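Local coordinates for putative alpha-L-fucosidase (Bacteroides thetaiotaomicron, PDB 3EYP), which probably hydrolyses alpha-L-fucosyl linkages, as a glycoside hydrolase family 29 enzyme with a TIM-barrel domain, at residues R107-V110 / D111-E115; Q234-K237 / G238-G242. All blocks are in the same frame, centred on the assembly; numbering follows the deposited sequence.

Interaction 1: R107-V110 / D111-E115; sequences REFV and DACEE
The sulfur of Cys113 sits over one face of the Phe109 ring, 4.0 Å from SG to the ring centroid and 22° off the ring normal, a sulfur-aromatic contact between residues four apart on one helix. SG is displaced toward the rim, so CZ of Phe109 is its nearest ring atom, at 3.7 Å from SG. The Phe109 ring reaches that place because its CG lies anti to the backbone N (chi1 174°), while SG of Cys113 stands anti to its own carbonyl carbon.

Another flank carries Arg107 and Asp111, also four residues apart. The aliphatic part of the arginine does the touching, with CD of Arg107 3.7 Å from OD2 of Asp111. Guanidinium and carboxylate planes are 31° apart, and NH1 of Arg107 stays 4.9 Å from OD1 of Asp111. A water bridges them: it accepts from Arg107 NH1 at 2.7 Å and donates to Asp111 OD1 at 2.5 Å. The other terminal nitrogen, NH2, hydrogen-bonds to Asp156 O, and Tyr157 makes a cation-pi contact with the arginine.

Regular i to i+4 bonds run beneath, such as Cys113 N to Phe109 O at 2.9 Å. Helix 105-116 joins the adjacent parallel strands 70-76 and 119-124, as the helix of a beta-alpha-beta crossover in the TIM-barrel domain: Phe109 touches Leu73 of the first strand, Phe109, Val110 and Cys113 meet Ala120 of the second, and Ala112 and Cys113 rest on Met60 of helix 56-65.

Interaction 2: Q234-K237 / G238-G242; sequences QYYK and GLNEG
The carbonyl O of Lys237 is gripped twice where the short helix 236-240 gives out, by Glu241 N at 2.7 Å and by Gly242 N at 3.3 Å, the latter an i to i+5 bond lying in the carbonyl plane and made as Gly242 leaves helical geometry with a positive phi. This one-turn helix belongs to the fucosidase TIM-barrel domain, and its main side-chain contact joins Tyr236 and Asn240.

Both have CG anti to the backbone N (chi1 -180° and -173°), which sends them the same way, side by side. CB of Asn240 lies over one face of the tyrosine ring, 4.1 Å from the centroid, in a CH-pi contact offset toward the rim. The amide then runs almost parallel to the ring, the two planes 14° apart, and brings CG of Asn240 to 3.8 Å from CZ of Tyr236. Their polar ends are engaged outside the turn: Tyr236 OH with Asn211 ND2, and Asn240 ND2 with the carbonyls of Met209 and Glu215. With an alanine in place of Asn240, CB would still cover the ring, but the carbonyls of Met209 and Glu215 would probably lose their shared donor and a gap would open beside Tyr236 OH.

The side chains of Lys237 and Glu241 pass at an angle, with CG of Lys237 3.8 Å from OE1 of Glu241. NZ of Lys237 stays 4.8 Å from that OE1, so the opposite charges are near but not in contact. At the start of the helix, Tyr235 holds the N-cap position, and its carbonyl O accepts from Leu239 N at 3.0 Å. Leu239 packs on Ala228 and Ile229 of helix 226-230, and its CG lies 3.4 Å from Tyr235 O.

Both interactions are local, each built on side chains four residues apart, along helix 105-116 in the first and around short helix 236-240 in the second, and both belong to the TIM-barrel domain. They do not touch: their centres are 36 Å apart and their nearest atoms about 25 Å, and they lie on opposite sides of the chain's centre. Interaction 1 leads in sequence into the parallel strand 119-124; interaction 2 comes later in the chain. Each sets an aromatic face against its i+4 partner, a sulfur in the first and a CB in the second. Both are structural packing, on a strand-facing helix in one case and beside helix 226-230 in the other.

Interaction 1: R107-V110 / D111-E115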
loop_
_atom_site.group_PDB
_atom_site.type_symbol
_atom_site.label_atom_id
_atom_site.label_comp_id
_atom_site.label_asym_id
_atom_site.label_seq_id
_atom_site.Cartn_x
_atom_site.Cartn_y
_atom_site.Cartn_z
ATOM N N ARG A 107 -7.343 -20.585 -8.408
ATOM C CA ARG A 107 -8.343 -21.288 -7.583
ATOM C C ARG A 107 -7.824 -21.517 -6.160
ATOM O O ARG A 107 -8.432 -21.105 -5.209
ATOM C CB ARG A 107 -8.719 -22.638 -8.186
ATOM C CG ARG A 107 -9.970 -23.339 -7.595
ATOM C CD ARG A 107 -11.206 -22.438 -7.456
ATOM N NE ARG A 107 -11.786 -22.173 -8.777
ATOM C CZ ARG A 107 -12.605 -21.175 -9.061
ATOM N NH1 ARG A 107 -13.001 -20.343 -8.125
ATOM N NH2 ARG A 107 -13.057 -21.014 -10.293
ATOM N N GLU A 108 -6.725 -22.235 -6.033
ATOM C CA GLU A 108 -6.076 -22.500 -4.730
ATOM C C GLU A 108 -5.877 -21.226 -3.894
ATOM O O GLU A 108 -6.137 -21.167 -2.687
ATOM C CB GLU A 108 -4.744 -23.238 -4.943
ATOM C CG GLU A 108 -4.987 -24.576 -5.694
ATOM C CD GLU A 108 -3.949 -25.660 -5.498
ATOM O OE1 GLU A 108 -3.192 -25.642 -4.506
ATOM O OE2 GLU A 108 -3.966 -26.599 -6.336
ATOM N N PHE A 109 -5.345 -20.228 -4.571
ATOM C CA PHE A 109 -5.129 -18.903 -4.001
ATOM C C PHE A 109 -6.386 -18.279 -3.409
ATOM O O PHE A 109 -6.437 -17.971 -2.206
ATOM C CB PHE A 109 -4.453 -17.968 -5.036
ATOM C CG PHE A 109 -4.329 -16.539 -4.572
ATOM C CD1 PHE A 109 -3.438 -16.174 -3.550
ATOM C CD2 PHE A 109 -5.096 -15.562 -5.150
ATOM C CE1 PHE A 109 -3.358 -14.854 -3.126
ATOM C CE2 PHE A 109 -5.015 -14.275 -4.729
ATOM C CZ PHE A 109 -4.132 -13.926 -3.709
ATOM N N VAL A 110 -7.390 -18.060 -4.253
ATOM C CA VAL A 110 -8.642 -17.457 -3.780
ATOM C C VAL A 110 -9.369 -18.342 -2.778
ATOM O O VAL A 110 -10.062 -17.822 -1.903
ATOM C CB VAL A 110 -9.681 -17.020 -4.878
ATOM C CG1 VAL A 110 -9.095 -15.990 -5.833
ATOM C CG2 VAL A 110 -10.248 -18.195 -5.607
ATOM N N ASP A 111 -9.177 -19.649 -2.849
ATOM C CA ASP A 111 -9.830 -20.534 -1.859
ATOM C C ASP A 111 -9.166 -20.318 -0.495
ATOM O O ASP A 111 -9.838 -20.143 0.522
ATOM C CB ASP A 111 -9.813 -22.017 -2.264
ATOM C CG ASP A 111 -10.853 -22.343 -3.333
ATOM O OD1 ASP A 111 -11.780 -21.548 -3.583
ATOM O OD2 ASP A 111 -10.701 -23.406 -3.962
ATOM N N ALA A 112 -7.837 -20.294 -0.481
ATOM C CA ALA A 112 -7.066 -20.040 0.734
ATOM C C ALA A 112 -7.401 -18.635 1.302
ATOM O O ALA A 112 -7.520 -18.445 2.514
ATOM C CB ALA A 112 -5.493 -20.202 0.503
ATOM N N CYS A 113 -7.526 -17.643 0.442
ATOM C CA CYS A 113 -7.862 -16.293 0.957
ATOM C C CYS A 113 -9.178 -16.346 1.694
ATOM O O CYS A 113 -9.329 -15.782 2.790
ATOM C CB CYS A 113 -7.977 -15.263 -0.148
ATOM S SG CYS A 113 -6.359 -14.720 -0.854
ATOM N N GLU A 114 -10.150 -16.963 1.044
ATOM C CA GLU A 114 -11.516 -17.082 1.627
ATOM C C GLU A 114 -11.475 -17.808 2.948
ATOM O O GLU A 114 -12.037 -17.347 3.924
ATOM C CB GLU A 114 -12.504 -17.745 0.702
ATOM C CG GLU A 114 -13.891 -17.711 1.290
ATOM C CD GLU A 114 -14.958 -18.020 0.270
ATOM O OE1 GLU A 114 -16.157 -17.849 0.643
ATOM O OE2 GLU A 114 -14.586 -18.417 -0.880
ATOM N N GLU A 115 -10.746 -18.914 2.983
ATOM C CA GLU A 115 -10.625 -19.708 4.177
ATOM C C GLU A 115 -10.054 -18.873 5.293
ATOM O O GLU A 115 -10.438 -18.993 6.451
ATOM C CB GLU A 115 -9.784 -20.975 3.959
ATOM C CG GLU A 115 -9.583 -21.761 5.215
ATOM C CD GLU A 115 -8.628 -22.914 5.065
ATOM O OE1 GLU A 115 -8.142 -23.177 3.953
ATOM O OE2 GLU A 115 -8.308 -23.534 6.091
HETATM O O HOH W 1 -13.268 -20.691 -5.466
#

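Interaction 2: Q234-K237 / G238-G242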
loop_
_atom_site.group_PDB
_atom_site.type_symbol
_atom_site.label_atom_id
_atom_site.label_comp_id
_atom_site.label_asym_id
_atom_site.label_seq_id
_atom_site.Cartn_x
_atom_site.Cartn_y
_atom_site.Cartn_z
ATOM N N GLN A 234 8.342 10.923 -16.648
ATOM C CA GLN A 234 8.737 12.317 -16.694
ATOM C C GLN A 234 8.170 13.129 -15.517
ATOM O O GLN A 234 8.376 14.341 -15.404
ATOM C CB GLN A 234 8.379 12.880 -18.078
ATOM C CG GLN A 234 9.230 12.155 -19.247
ATOM C CD GLN A 234 10.779 12.359 -19.091
ATOM O OE1 GLN A 234 11.214 13.454 -18.772
ATOM N NE2 GLN A 234 11.580 11.308 -19.299
ATOM N N TYR A 235 7.507 12.427 -14.599
ATOM C CA TYR A 235 6.902 13.078 -13.385
ATOM C C TYR A 235 7.151 12.295 -12.105
ATOM O O TYR A 235 6.228 11.901 -11.393
ATOM C CB TYR A 235 5.375 13.193 -13.518
ATOM C CG TYR A 235 4.881 14.199 -14.528
ATOM C CD1 TYR A 235 4.439 15.451 -14.117
ATOM C CD2 TYR A 235 4.848 13.909 -15.883
ATOM C CE1 TYR A 235 3.981 16.389 -15.024
ATOM C CE2 TYR A 235 4.370 14.843 -16.802
ATOM C CZ TYR A 235 3.927 16.081 -16.336
ATOM O OH TYR A 235 3.446 17.027 -17.203
ATOM N N TYR A 236 8.397 12.050 -11.829
ATOM C CA TYR A 236 8.792 11.351 -10.587
ATOM C C TYR A 236 8.182 12.045 -9.398
ATOM O O TYR A 236 7.561 11.427 -8.549
ATOM C CB TYR A 236 10.330 11.296 -10.390
ATOM C CG TYR A 236 10.737 10.577 -9.119
ATOM C CD1 TYR A 236 10.651 9.189 -9.019
ATOM C CD2 TYR A 236 11.175 11.257 -8.020
ATOM C CE1 TYR A 236 10.989 8.525 -7.858
ATOM C CE2 TYR A 236 11.530 10.585 -6.853
ATOM C CZ TYR A 236 11.438 9.220 -6.791
ATOM O OH TYR A 236 11.792 8.539 -5.658
ATOM N N LYS A 237 8.365 13.358 -9.338
ATOM C CA LYS A 237 7.928 14.085 -8.151
ATOM C C LYS A 237 6.423 14.053 -8.025
ATOM O O LYS A 237 5.872 13.801 -6.977
ATOM C CB LYS A 237 8.414 15.514 -8.169
ATOM C CG LYS A 237 7.956 16.288 -6.977
ATOM C CD LYS A 237 8.198 17.785 -7.205
ATOM C CE LYS A 237 9.418 18.279 -6.519
ATOM N NZ LYS A 237 9.358 19.817 -6.518
ATOM N N GLY A 238 5.768 14.265 -9.141
ATOM C CA GLY A 238 4.311 14.215 -9.219
ATOM C C GLY A 238 3.731 12.898 -8.733
ATOM O O GLY A 238 2.616 12.832 -8.209
ATOM N N LEU A 239 4.497 11.830 -8.929
ATOM C CA LEU A 239 4.044 10.522 -8.495
ATOM C C LEU A 239 4.453 10.271 -7.074
ATOM O O LEU A 239 3.692 9.754 -6.281
ATOM C CB LEU A 239 4.567 9.416 -9.422
ATOM C CG LEU A 239 4.017 9.311 -10.857
ATOM C CD1 LEU A 239 4.656 8.147 -11.599
ATOM C CD2 LEU A 239 2.517 9.130 -10.827
ATOM N N ASN A 240 5.694 10.579 -6.770
ATOM C CA ASN A 240 6.289 10.220 -5.483
ATOM C C ASN A 240 5.749 11.126 -4.326
ATOM O O ASN A 240 5.531 10.675 -3.226
ATOM C CB ASN A 240 7.824 10.297 -5.567
ATOM C CG ASN A 240 8.522 9.790 -4.349
ATOM O OD1 ASN A 240 9.129 10.592 -3.610
ATOM N ND2 ASN A 240 8.508 8.425 -4.127
ATOM N N GLU A 241 5.607 12.409 -4.621
ATOM C CA GLU A 241 5.116 13.429 -3.650
ATOM C C GLU A 241 3.672 13.801 -3.821
ATOM O O GLU A 241 3.008 14.275 -2.903
ATOM C CB GLU A 241 5.991 14.682 -3.693
ATOM C CG GLU A 241 7.407 14.346 -3.179
ATOM C CD GLU A 241 8.394 15.503 -3.081
ATOM O OE1 GLU A 241 7.950 16.666 -3.150
ATOM O OE2 GLU A 241 9.617 15.215 -2.939
ATOM N N GLY A 242 3.223 13.688 -5.051
ATOM C CA GLY A 242 1.923 14.089 -5.415
ATOM C C GLY A 242 1.942 15.615 -5.435
ATOM O O GLY A 242 2.996 16.217 -5.441
#